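PDB 3OBF: putative transcriptional regulator, IclR family from Arthrobacter aurescens, which probably acts as a DNA-binding transcription factor, the chain here being its C-terminal IclR domain, the part that in this family senses effectors. Local coordinates for residues V37-S42 / A50-R55; G21-L26 / L140-K145; V122-P127 / E158-A163; H44-L49 / P144-S149. All coordinates share one frame; numbering follows the deposited sequence. Where two conformers were deposited one is given.

Contact 1 (V37-S42 / A50-R55); sequences VEQIPS and APLGAR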
loop_
_atom_site.group_PDB
_atom_site.type_symbol
_atom_site.label_atom_id
_atom_site.label_comp_id
_atom_site.label_asym_id
_atom_site.label_seq_id
_atom_site.Cartn_x
_atom_site.Cartn_y
_atom_site.Cartn_z
ATOM N N VAL A 37 3.609 -10.537 -0.783
ATOM C CA VAL A 37 4.131 -11.780 -0.193
ATOM C C VAL A 37 3.025 -12.659 0.411
ATOM O O VAL A 37 3.292 -13.787 0.794
ATOM C CB VAL A 37 5.190 -11.512 0.898
ATOM C CG1 VAL A 37 6.387 -10.795 0.310
ATOM C CG2 VAL A 37 4.580 -10.771 2.136
ATOM N N GLU A 38 1.807 -12.121 0.518
ATOM C CA GLU A 38 0.668 -12.860 1.037
ATOM C C GLU A 38 -0.603 -12.146 0.589
ATOM O O GLU A 38 -0.712 -10.924 0.734
ATOM C CB GLU A 38 0.716 -12.922 2.569
ATOM C CG GLU A 38 -0.144 -14.016 3.183
ATOM C CD GLU A 38 0.250 -14.281 4.641
ATOM O OE1 GLU A 38 0.717 -15.411 4.907
ATOM O OE2 GLU A 38 0.109 -13.364 5.503
ATOM N N GLN A 39 -1.563 -12.896 0.055
ATOM C CA GLN A 39 -2.799 -12.290 -0.415
ATOM C C GLN A 39 -4.006 -13.243 -0.401
ATOM O O GLN A 39 -3.849 -14.468 -0.456
ATOM C CB GLN A 39 -2.579 -11.662 -1.811
ATOM C CG GLN A 39 -2.425 -12.679 -2.945
ATOM C CD GLN A 39 -3.720 -12.870 -3.717
ATOM O OE1 GLN A 39 -4.433 -13.837 -3.488
ATOM N NE2 GLN A 39 -4.034 -11.936 -4.627
ATOM N N ILE A 40 -5.201 -12.660 -0.313
ATOM C CA ILE A 40 -6.470 -13.389 -0.365
ATOM C C ILE A 40 -7.194 -12.844 -1.577
ATOM O O ILE A 40 -7.363 -11.646 -1.689
ATOM C CB ILE A 40 -7.376 -13.069 0.835
ATOM C CG1 ILE A 40 -6.606 -13.071 2.161
ATOM C CG2 ILE A 40 -8.657 -14.039 0.860
ATOM C CD1 ILE A 40 -6.194 -14.466 2.593
ATOM N N PRO A 41 -7.662 -13.701 -2.486
ATOM C CA PRO A 41 -8.321 -13.108 -3.670
ATOM C C PRO A 41 -9.773 -12.632 -3.399
ATOM O O PRO A 41 -10.468 -13.207 -2.548
ATOM C CB PRO A 41 -8.329 -14.271 -4.695
ATOM C CG PRO A 41 -8.478 -15.532 -3.807
ATOM C CD PRO A 41 -7.523 -15.167 -2.587
ATOM N N SER A 42 -10.194 -11.582 -4.114
ATOM C CA SER A 42 -11.587 -11.159 -4.193
ATOM C C SER A 42 -12.499 -12.357 -4.508
ATOM O O SER A 42 -12.119 -13.238 -5.278
ATOM C CB SER A 42 -11.734 -10.124 -5.313
ATOM O OG SER A 42 -13.087 -9.749 -5.494
ATOM N N ALA A 50 -2.779 -7.911 -7.505
ATOM C CA ALA A 50 -1.796 -8.210 -6.454
ATOM C C ALA A 50 -1.567 -9.710 -6.269
ATOM O O ALA A 50 -1.674 -10.213 -5.141
ATOM C CB ALA A 50 -2.203 -7.536 -5.106
ATOM N N PRO A 51 -1.243 -10.434 -7.367
ATOM C CA PRO A 51 -0.991 -11.863 -7.176
ATOM C C PRO A 51 0.357 -12.050 -6.429
ATOM O O PRO A 51 1.195 -11.152 -6.477
ATOM C CB PRO A 51 -0.931 -12.411 -8.622
ATOM C CG PRO A 51 -0.415 -11.254 -9.448
ATOM C CD PRO A 51 -0.985 -10.002 -8.764
ATOM N N LEU A 52 0.542 -13.160 -5.716
ATOM C CA LEU A 52 1.783 -13.410 -4.990
ATOM C C LEU A 52 3.011 -13.108 -5.862
ATOM O O LEU A 52 3.060 -13.504 -7.030
ATOM C CB LEU A 52 1.842 -14.879 -4.534
ATOM C CG LEU A 52 0.880 -15.161 -3.381
ATOM C CD1 LEU A 52 0.840 -16.615 -3.024
ATOM C CD2 LEU A 52 1.300 -14.318 -2.179
ATOM N N GLY A 53 3.995 -12.409 -5.297
ATOM C CA GLY A 53 5.237 -12.148 -6.022
ATOM C C GLY A 53 5.196 -10.934 -6.942
ATOM O O GLY A 53 6.228 -10.514 -7.418
ATOM N N ALA A 54 4.011 -10.354 -7.156
ATOM C CA ALA A 54 3.893 -9.171 -7.970
ATOM C C ALA A 54 4.722 -8.041 -7.348
ATOM O O ALA A 54 4.808 -7.895 -6.111
ATOM C CB ALA A 54 2.417 -8.761 -8.124
ATOM N N ARG A 55 5.374 -7.292 -8.226
ATOM C CA ARG A 55 6.287 -6.231 -7.829
ATOM C C ARG A 55 5.847 -4.912 -8.430
ATOM O O ARG A 55 5.543 -4.839 -9.620
ATOM C CB ARG A 55 7.710 -6.547 -8.286
ATOM C CG ARG A 55 8.416 -7.720 -7.582
ATOM C CD ARG A 55 9.640 -8.134 -8.444
ATOM N NE ARG A 55 10.289 -9.378 -8.015
ATOM C CZ ARG A 55 11.293 -9.461 -7.128
ATOM N NH1 ARG A 55 11.785 -8.374 -6.540
ATOM N NH2 ARG A 55 11.808 -10.643 -6.812
#
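Q39 reaches across to A50 with the end of its carboxamide: NE2 donates to the carbonyl O of A50 over 3.0 Å, with 157° at the hydrogen. The acceptor lies nearly in the amide plane of Q39, whereas the donor stands well above the carbonyl plane of A50, so the approach does not follow a lone pair. A fold in the side chain brings this about. CG sits between the backbone N and the carbonyl carbon (chi1 72°) and the chain bends again at chi2 (99°), which also lays CG 3.4 Å from A50 O. A glutamine suits the place because its methylenes can pack beside A50 O and L52 while its amide still supplies an N-H.

L52 makes the apolar half. Its CD2 methyl rests on the peptide link between V37 and E38, 3.5 Å from V37 C, and comes within 4.1 Å of Q39 CG. The branched end of a leucine is well shaped to cover the backbone at this point of strand 34-40, where V37 and E38 both face L26 in a classic beta bulge.

Farther out, L52 is presented by a type II beta turn from P51 to A54, closed by A54 N to P51 O at 3.0 Å. G53 takes its third position with a positive phi, where any side chain would collide with the carbonyl O of L52, so glycine fits. Backbone bonds from G53 and A54 to C36 fix the turn along strand 34-40, and the methyl of A50 is lodged against L140 and P142 of strand 135-144.

Contact 2 (G21-L26 / L140-K145); sequences GETSAL and LIPAPK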
loop_
_atom_site.group_PDB
_atom_site.type_symbol
_atom_site.label_atom_id
_atom_site.label_comp_id
_atom_site.label_asym_id
_atom_site.label_seq_id
_atom_site.Cartn_x
_atom_site.Cartn_y
_atom_site.Cartn_z
ATOM N N GLY A 21 -15.096 -7.795 0.163
ATOM C CA GLY A 21 -15.338 -8.495 -1.092
ATOM C C GLY A 21 -14.212 -8.288 -2.075
ATOM O O GLY A 21 -14.311 -8.712 -3.227
ATOM N N GLU A 22 -13.119 -7.667 -1.631
ATOM C CA GLU A 22 -11.995 -7.388 -2.520
ATOM C C GLU A 22 -10.729 -8.138 -2.080
ATOM O O GLU A 22 -10.635 -8.587 -0.946
ATOM C CB GLU A 22 -11.737 -5.880 -2.575
ATOM C CG GLU A 22 -12.932 -5.027 -3.051
ATOM C CD GLU A 22 -13.253 -5.180 -4.545
ATOM O OE1 GLU A 22 -12.501 -5.851 -5.278
ATOM O OE2 GLU A 22 -14.258 -4.599 -5.009
ATOM N N THR A 23 -9.784 -8.295 -3.001
ATOM C CA THR A 23 -8.450 -8.825 -2.667
ATOM C C THR A 23 -7.787 -8.019 -1.516
ATOM O O THR A 23 -7.920 -6.801 -1.487
ATOM C CB THR A 23 -7.583 -8.762 -3.919
ATOM O OG1 THR A 23 -8.213 -9.548 -4.924
ATOM C CG2 THR A 23 -6.141 -9.259 -3.668
ATOM N N SER A 24 -7.131 -8.712 -0.569
ATOM C CA SER A 24 -6.286 -8.105 0.501
ATOM C C SER A 24 -4.877 -8.672 0.319
ATOM O O SER A 24 -4.736 -9.847 -0.002
ATOM C CB SER A 24 -6.705 -8.559 1.889
ATOM O OG SER A 24 -8.075 -8.387 2.038
ATOM N N ALA A 25 -3.850 -7.863 0.551
ATOM C CA ALA A 25 -2.484 -8.305 0.322
ATOM C C ALA A 25 -1.558 -7.704 1.342
ATOM O O ALA A 25 -1.760 -6.576 1.771
ATOM C CB ALA A 25 -2.025 -7.911 -1.067
ATOM N N LEU A 26 -0.533 -8.460 1.717
ATOM C CA LEU A 26 0.518 -7.964 2.539
ATOM C C LEU A 26 1.713 -7.689 1.612
ATOM O O LEU A 26 2.187 -8.584 0.895
ATOM C CB LEU A 26 0.896 -8.996 3.616
ATOM C CG LEU A 26 1.990 -8.559 4.626
ATOM C CD1 LEU A 26 1.413 -7.547 5.639
ATOM C CD2 LEU A 26 2.610 -9.746 5.388
ATOM N N LEU A 140 -2.464 -3.854 1.477
ATOM C CA LEU A 140 -2.984 -3.301 0.237
ATOM C C LEU A 140 -4.372 -3.893 -0.073
ATOM O O LEU A 140 -4.582 -5.102 0.070
ATOM C CB LEU A 140 -2.013 -3.602 -0.921
ATOM C CG LEU A 140 -2.431 -3.381 -2.399
ATOM C CD1 LEU A 140 -2.659 -1.902 -2.704
ATOM C CD2 LEU A 140 -1.421 -4.020 -3.433
ATOM N N ILE A 141 -5.308 -3.026 -0.479
ATOM C CA ILE A 141 -6.551 -3.457 -1.073
ATOM C C ILE A 141 -6.542 -2.942 -2.508
ATOM O O ILE A 141 -6.745 -1.741 -2.745
ATOM C CB ILE A 141 -7.837 -2.945 -0.318
ATOM C CG1 ILE A 141 -7.845 -3.364 1.171
ATOM C CG2 ILE A 141 -9.113 -3.477 -1.042
ATOM C CD1 ILE A 141 -9.034 -2.774 1.982
ATOM N N PRO A 142 -6.262 -3.828 -3.477
ATOM C CA PRO A 142 -6.472 -3.430 -4.879
ATOM C C PRO A 142 -7.883 -3.799 -5.347
ATOM O O PRO A 142 -8.441 -4.765 -4.860
ATOM C CB PRO A 142 -5.438 -4.259 -5.614
ATOM C CG PRO A 142 -5.348 -5.620 -4.727
ATOM C CD PRO A 142 -5.807 -5.230 -3.340
ATOM N N ALA A 143 -8.465 -3.044 -6.271
ATOM C CA ALA A 143 -9.819 -3.332 -6.775
ATOM C C ALA A 143 -10.001 -2.791 -8.219
ATOM O O ALA A 143 -9.271 -1.876 -8.634
ATOM C CB ALA A 143 -10.870 -2.740 -5.835
ATOM N N PRO A 144 -10.942 -3.367 -8.996
ATOM C CA PRO A 144 -11.145 -2.761 -10.339
ATOM C C PRO A 144 -11.885 -1.422 -10.250
ATOM O O PRO A 144 -12.862 -1.304 -9.483
ATOM C CB PRO A 144 -11.971 -3.801 -11.101
ATOM C CG PRO A 144 -12.409 -4.838 -10.075
ATOM C CD PRO A 144 -11.550 -4.707 -8.862
ATOM N N LYS A 145 -11.395 -0.424 -11.000
ATOM C CA LYS A 145 -11.974 0.917 -10.959
ATOM C C LYS A 145 -13.472 0.946 -11.254
ATOM O O LYS A 145 -14.198 1.673 -10.589
ATOM C CB LYS A 145 -11.237 1.918 -11.859
ATOM C CG LYS A 145 -11.606 3.387 -11.550
ATOM C CD LYS A 145 -10.466 4.364 -11.888
ATOM C CE LYS A 145 -10.942 5.809 -11.922
ATOM N NZ LYS A 145 -10.275 6.610 -13.021
HETATM O O HOH W 1 -10.110 -6.701 -5.580
#
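A25 and L140 form an antiparallel hydrogen-bonded pair, and here the contact is tight: A25 N to L140 O is 2.9 Å, and L140 N to A25 O is 2.8 Å and nearly straight. The paired backbone bonds hold the strands close, and the methyl of A25 lies beside L140 on the same face, CB to CB 4.3 Å. Two residues on, the pairing gives way. P142 has no N-H to offer T23, and its CD meets T23 O at 3.2 Å instead, while its CG packs crosswise on the T23 methyl CG2. Where T23 N and P142 O would otherwise bond directly, the strands have spread and a water enters, accepting from T23 N and donating to P142 O (2.7 Å) and to E22 OE1 (2.6 Å). E22 curls back at chi2 (-71°), bringing its carboxylate against the A143 methyl, and OE1 also forms a salt bridge with R147. With E22 replaced by an alanine, R147 would probably lose its charge partner and the water one of its three holds. On the sheet, strand 34-40 flanks 24-29 and strand 121-129 flanks 135-144, while L16 of helix 3-20 covers S24 and I141.

Contact 3 (V122-P127 / E158-A163); sequences VGVASP and EACAAA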
loop_
_atom_site.group_PDB
_atom_site.type_symbol
_atom_site.label_atom_id
_atom_site.label_comp_id
_atom_site.label_asym_id
_atom_site.label_seq_id
_atom_site.Cartn_x
_atom_site.Cartn_y
_atom_site.Cartn_z
ATOM N N VAL A 122 -7.768 0.524 -8.971
ATOM C CA VAL A 122 -7.760 1.425 -7.838
ATOM C C VAL A 122 -6.965 0.723 -6.719
ATOM O O VAL A 122 -6.786 -0.489 -6.773
ATOM C CB VAL A 122 -9.213 1.674 -7.458
ATOM C CG1 VAL A 122 -9.447 1.712 -5.975
ATOM C CG2 VAL A 122 -9.753 2.885 -8.175
ATOM N N GLY A 123 -6.485 1.473 -5.725
ATOM C CA GLY A 123 -5.833 0.884 -4.572
ATOM C C GLY A 123 -5.758 1.784 -3.360
ATOM O O GLY A 123 -5.624 3.015 -3.475
ATOM N N VAL A 124 -5.856 1.179 -2.187
ATOM C CA VAL A 124 -5.487 1.858 -0.967
ATOM C C VAL A 124 -4.505 0.974 -0.206
ATOM O O VAL A 124 -4.600 -0.233 -0.271
ATOM C CB VAL A 124 -6.715 2.160 -0.053
ATOM C CG1 VAL A 124 -7.672 3.208 -0.704
ATOM C CG2 VAL A 124 -7.457 0.854 0.318
ATOM N N ALA A 125 -3.579 1.575 0.529
ATOM C CA ALA A 125 -2.605 0.823 1.312
ATOM C C ALA A 125 -2.281 1.560 2.625
ATOM O O ALA A 125 -2.296 2.802 2.662
ATOM C CB ALA A 125 -1.344 0.596 0.496
ATOM N N SER A 126 -1.920 0.799 3.639
ATOM C CA SER A 126 -1.618 1.323 4.981
ATOM C C SER A 126 -0.370 0.660 5.577
ATOM O O SER A 126 -0.097 -0.491 5.272
ATOM C CB SER A 126 -2.799 1.083 5.927
ATOM O OG SER A 126 -3.942 1.782 5.440
ATOM N N PRO A 127 0.389 1.387 6.426
ATOM C CA PRO A 127 1.661 0.850 6.924
ATOM C C PRO A 127 1.465 -0.057 8.145
ATOM O O PRO A 127 0.505 0.104 8.880
ATOM C CB PRO A 127 2.475 2.112 7.271
ATOM C CG PRO A 127 1.373 3.169 7.615
ATOM C CD PRO A 127 0.199 2.823 6.749
ATOM N N GLU A 158 -10.347 3.168 4.961
ATOM C CA GLU A 158 -10.582 3.034 6.400
ATOM C C GLU A 158 -10.465 1.574 6.808
ATOM O O GLU A 158 -9.861 1.251 7.834
ATOM C CB GLU A 158 -11.972 3.569 6.777
ATOM C CG GLU A 158 -12.354 3.366 8.243
ATOM C CD GLU A 158 -13.689 4.037 8.601
ATOM O OE1 GLU A 158 -14.139 4.922 7.836
ATOM O OE2 GLU A 158 -14.282 3.695 9.650
ATOM N N ALA A 159 -11.044 0.691 6.001
ATOM C CA ALA A 159 -10.950 -0.739 6.263
ATOM C C ALA A 159 -9.478 -1.174 6.242
ATOM O O ALA A 159 -9.024 -1.928 7.109
ATOM C CB ALA A 159 -11.759 -1.526 5.230
ATOM N N CYS A 160 -8.737 -0.649 5.267
ATOM C CA CYS A 160 -7.343 -1.009 5.086
ATOM C C CYS A 160 -6.539 -0.564 6.298
ATOM O O CYS A 160 -5.719 -1.298 6.811
ATOM C CB CYS A 160 -6.809 -0.363 3.815
ATOM S SG CYS A 160 -5.211 -0.900 3.342
ATOM N N ALA A 161 -6.795 0.657 6.748
ATOM C CA ALA A 161 -6.078 1.226 7.857
ATOM C C ALA A 161 -6.417 0.440 9.136
ATOM O O ALA A 161 -5.519 0.186 9.965
ATOM C CB ALA A 161 -6.451 2.687 8.009
ATOM N N ALA A 162 -7.685 0.039 9.279
ATOM C CA ALA A 162 -8.083 -0.734 10.455
ATOM C C ALA A 162 -7.382 -2.076 10.475
ATOM O O ALA A 162 -6.880 -2.474 11.509
ATOM C CB ALA A 162 -9.628 -0.905 10.547
ATOM N N ALA A 163 -7.305 -2.752 9.323
ATOM C CA ALA A 163 -6.607 -4.031 9.205
ATOM C C ALA A 163 -5.107 -3.885 9.475
ATOM O O ALA A 163 -4.527 -4.694 10.224
ATOM C CB ALA A 163 -6.844 -4.668 7.820
#
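C160 SG stands off the plane of the A125-S126 peptide, above its border on the side away from the carbonyl O, 3.7 Å from both A125 CA and S126 N; no ring faces are involved. V124 O also lies near the sulfur. The setting is the helix-on-sheet layer of the IclR C-terminal domain, a GAF-related fold: helix 150-170 runs along strand 121-129, the two short segments crossing at -26° with their axes 7.2 Å apart.

So close an approach suits small residues. C160 points SG anti to its backbone N (chi1 -171°), which carries the sulfur toward the strand, while its CB meets the V124 methyl CG2 at 3.8 Å. That valine also packs on L153 and L156 of the same helix, and C160 reaches I141 and V139 on the adjoining strand. At S126 and A161 the CA atoms come to 5.3 Å, a spacing that a serine and an alanine can tolerate. The buried hydroxyl of S126 is satisfied by G109 O, and across the contact OG abuts the helix backbone, 3.3 Å from A161 CA.

Contact 4 (H44-L49 / P144-S149); sequences HQVKHL and PKFRVS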
loop_
_atom_site.group_PDB
_atom_site.type_symbol
_atom_site.label_atom_id
_atom_site.label_comp_id
_atom_site.label_asym_id
_atom_site.label_seq_id
_atom_site.Cartn_x
_atom_site.Cartn_y
_atom_site.Cartn_z
ATOM N N HIS A 44 -14.957 -12.131 -6.230
ATOM C CA HIS A 44 -15.351 -11.935 -7.610
ATOM C C HIS A 44 -14.323 -11.141 -8.381
ATOM O O HIS A 44 -14.643 -10.082 -8.933
ATOM C CB HIS A 44 -16.781 -11.356 -7.749
ATOM C CG HIS A 44 -17.035 -10.064 -7.019
ATOM N ND1 HIS A 44 -16.218 -9.569 -6.026
ATOM C CD2 HIS A 44 -18.072 -9.198 -7.106
ATOM C CE1 HIS A 44 -16.720 -8.443 -5.554
ATOM N NE2 HIS A 44 -17.846 -8.196 -6.196
ATOM N N GLN A 45 -13.086 -11.638 -8.423
ATOM C CA GLN A 45 -12.058 -10.956 -9.217
ATOM C C GLN A 45 -12.281 -11.181 -10.704
ATOM O O GLN A 45 -12.790 -12.226 -11.131
ATOM C CB GLN A 45 -10.627 -11.321 -8.818
ATOM C CG GLN A 45 -10.401 -12.714 -8.314
ATOM C CD GLN A 45 -8.935 -13.103 -8.368
ATOM O OE1 GLN A 45 -8.053 -12.342 -7.966
ATOM N NE2 GLN A 45 -8.668 -14.293 -8.879
ATOM N N VAL A 46 -11.954 -10.169 -11.491
ATOM C CA VAL A 46 -11.941 -10.350 -12.923
ATOM C C VAL A 46 -10.471 -10.529 -13.282
ATOM O O VAL A 46 -10.002 -11.659 -13.408
ATOM C CB VAL A 46 -12.700 -9.228 -13.682
ATOM C CG1 VAL A 46 -14.175 -9.379 -13.424
ATOM C CG2 VAL A 46 -12.230 -7.833 -13.258
ATOM N N LYS A 47 -9.730 -9.435 -13.375
ATOM C CA LYS A 47 -8.284 -9.550 -13.451
ATOM C C LYS A 47 -7.725 -9.827 -12.047
ATOM O O LYS A 47 -8.225 -9.291 -11.052
ATOM C CB LYS A 47 -7.670 -8.317 -14.137
ATOM C CG LYS A 47 -7.945 -8.278 -15.674
ATOM C CD LYS A 47 -7.079 -9.313 -16.427
ATOM C CE LYS A 47 -7.300 -9.299 -17.944
ATOM N NZ LYS A 47 -8.409 -10.190 -18.392
ATOM N N HIS A 48 -6.733 -10.714 -11.985
ATOM C CA HIS A 48 -6.136 -11.156 -10.744
ATOM C C HIS A 48 -5.184 -10.051 -10.274
ATOM O O HIS A 48 -4.111 -9.853 -10.842
ATOM C CB HIS A 48 -5.361 -12.460 -10.955
ATOM C CG HIS A 48 -6.222 -13.655 -11.263
ATOM N ND1 HIS A 48 -7.237 -13.637 -12.202
ATOM C CD2 HIS A 48 -6.189 -14.919 -10.773
ATOM C CE1 HIS A 48 -7.805 -14.829 -12.261
ATOM N NE2 HIS A 48 -7.189 -15.626 -11.403
ATOM N N LEU A 49 -5.602 -9.300 -9.269
ATOM C CA LEU A 49 -4.800 -8.165 -8.803
ATOM C C LEU A 49 -3.918 -8.595 -7.649
ATOM O O LEU A 49 -4.265 -9.534 -6.904
ATOM C CB LEU A 49 -5.685 -6.971 -8.423
ATOM C CG LEU A 49 -6.646 -6.419 -9.503
ATOM C CD1 LEU A 49 -7.634 -5.427 -8.906
ATOM C CD2 LEU A 49 -5.888 -5.795 -10.692
ATOM N N PRO A 144 -10.942 -3.367 -8.996
ATOM C CA PRO A 144 -11.145 -2.761 -10.339
ATOM C C PRO A 144 -11.885 -1.422 -10.250
ATOM O O PRO A 144 -12.862 -1.304 -9.483
ATOM C CB PRO A 144 -11.971 -3.801 -11.101
ATOM C CG PRO A 144 -12.409 -4.838 -10.075
ATOM C CD PRO A 144 -11.550 -4.707 -8.862
ATOM N N LYS A 145 -11.395 -0.424 -11.000
ATOM C CA LYS A 145 -11.974 0.917 -10.959
ATOM C C LYS A 145 -13.472 0.946 -11.254
ATOM O O LYS A 145 -14.198 1.673 -10.589
ATOM C CB LYS A 145 -11.237 1.918 -11.859
ATOM C CG LYS A 145 -11.606 3.387 -11.550
ATOM C CD LYS A 145 -10.466 4.364 -11.888
ATOM C CE LYS A 145 -10.942 5.809 -11.922
ATOM N NZ LYS A 145 -10.275 6.610 -13.021
ATOM N N PHE A 146 -13.933 0.138 -12.213
ATOM C CA PHE A 146 -15.345 0.190 -12.600
ATOM C C PHE A 146 -16.331 0.086 -11.414
ATOM O O PHE A 146 -17.385 0.716 -11.433
ATOM C CB PHE A 146 -15.691 -0.813 -13.723
ATOM C CG PHE A 146 -15.675 -2.256 -13.289
ATOM C CD1 PHE A 146 -16.775 -2.816 -12.624
ATOM C CD2 PHE A 146 -14.570 -3.066 -13.556
ATOM C CE1 PHE A 146 -16.765 -4.153 -12.210
ATOM C CE2 PHE A 146 -14.561 -4.402 -13.154
ATOM C CZ PHE A 146 -15.658 -4.944 -12.478
ATOM N N ARG A 147 -15.982 -0.674 -10.373
ATOM C CA ARG A 147 -16.953 -0.907 -9.306
ATOM C C ARG A 147 -16.682 -0.097 -8.060
ATOM O O ARG A 147 -17.396 -0.214 -7.069
ATOM C CB ARG A 147 -17.129 -2.409 -8.996
ATOM C CG ARG A 147 -15.861 -3.211 -8.704
ATOM C CD ARG A 147 -16.242 -4.592 -8.143
ATOM N NE ARG A 147 -15.098 -5.319 -7.573
ATOM C CZ ARG A 147 -14.688 -6.517 -7.986
ATOM N NH1 ARG A 147 -15.339 -7.137 -8.977
ATOM N NH2 ARG A 147 -13.631 -7.101 -7.410
ATOM N N VAL A 148 -15.661 0.739 -8.122
ATOM C CA VAL A 148 -15.233 1.513 -6.961
ATOM C C VAL A 148 -15.284 2.980 -7.304
ATOM O O VAL A 148 -14.557 3.452 -8.176
ATOM C CB VAL A 148 -13.777 1.167 -6.476
ATOM C CG1 VAL A 148 -13.421 1.988 -5.256
ATOM C CG2 VAL A 148 -13.631 -0.312 -6.143
ATOM N N SER A 149 -16.162 3.683 -6.611
ATOM C CA SER A 149 -16.285 5.111 -6.714
ATOM C C SER A 149 -15.408 5.705 -5.625
ATOM O O SER A 149 -14.891 4.974 -4.746
ATOM C CB SER A 149 -17.745 5.504 -6.453
ATOM O OG SER A 149 -18.091 5.179 -5.118
#
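L49 and V46 bring their methyls to P144 and F146, making the apolar centre of a contact between two loops. L49 CD1 reaches P144 CD at 4.0 Å. V46 uses one branch for two partners: CG2 lies 4.4 Å from P144 CG and 4.1 Å from F146 CE2, meeting the phenyl ring at its edge, near the ring plane. A branched valine suits a place where one methyl must fill the angle between a proline and an aromatic ring.

P144 also marks the passage to the polar side, for its CG sits 3.5 Å above one face of the R147 guanidinium. Against the opposite face lies the H44 imidazole, centres 3.9 Å apart and planes only 8° from parallel. Held flat in this sandwich, the guanidinium spends its N-H groups at its rim: NH1 donates to H44 O at 3.0 Å (151° at the hydrogen), and NH2 is left for E22. R147 gets there by running extended from CG to NE after a first torsion of 53°. A leucine in its place would probably deprive the E22 carboxylate of its cation and H44 O of the NH1 donor, and take away the flat group stacked on the imidazole.

Behind these groups, S42 OG bonds to H44 N. On the other side, residues 145-147 make a 3-10 turn, with V148 N bonded to K145 O, before S149 takes the N-cap position of helix 150-170. The polar edge is a guanidinium-imidazole stack that, with the apolar cluster, ties the loop after strand 34-40 to the strand-to-helix connection of the IclR C-terminal domain.

In the fold
Contacts 1, 2 and 3 all reach the one antiparallel sheet, on its adjacent strands 34-40, 24-29, 135-144 and 121-129, in that order across it. Contact 2 lies at the middle, its centre about 9 Å from those of contacts 1 and 3; contact 4 is about 8 Å from it, beyond the sheet end, and shares P144 and K145. Along the chain, contact 1 is nested within the loop closed by contact 2, whereas contacts 2 and 3 interlock, their segments alternating. Strand 24-29 is thus joined to strand 135-144, over a hundred residues later, so the early and late parts of the IclR C-terminal domain form a single unit.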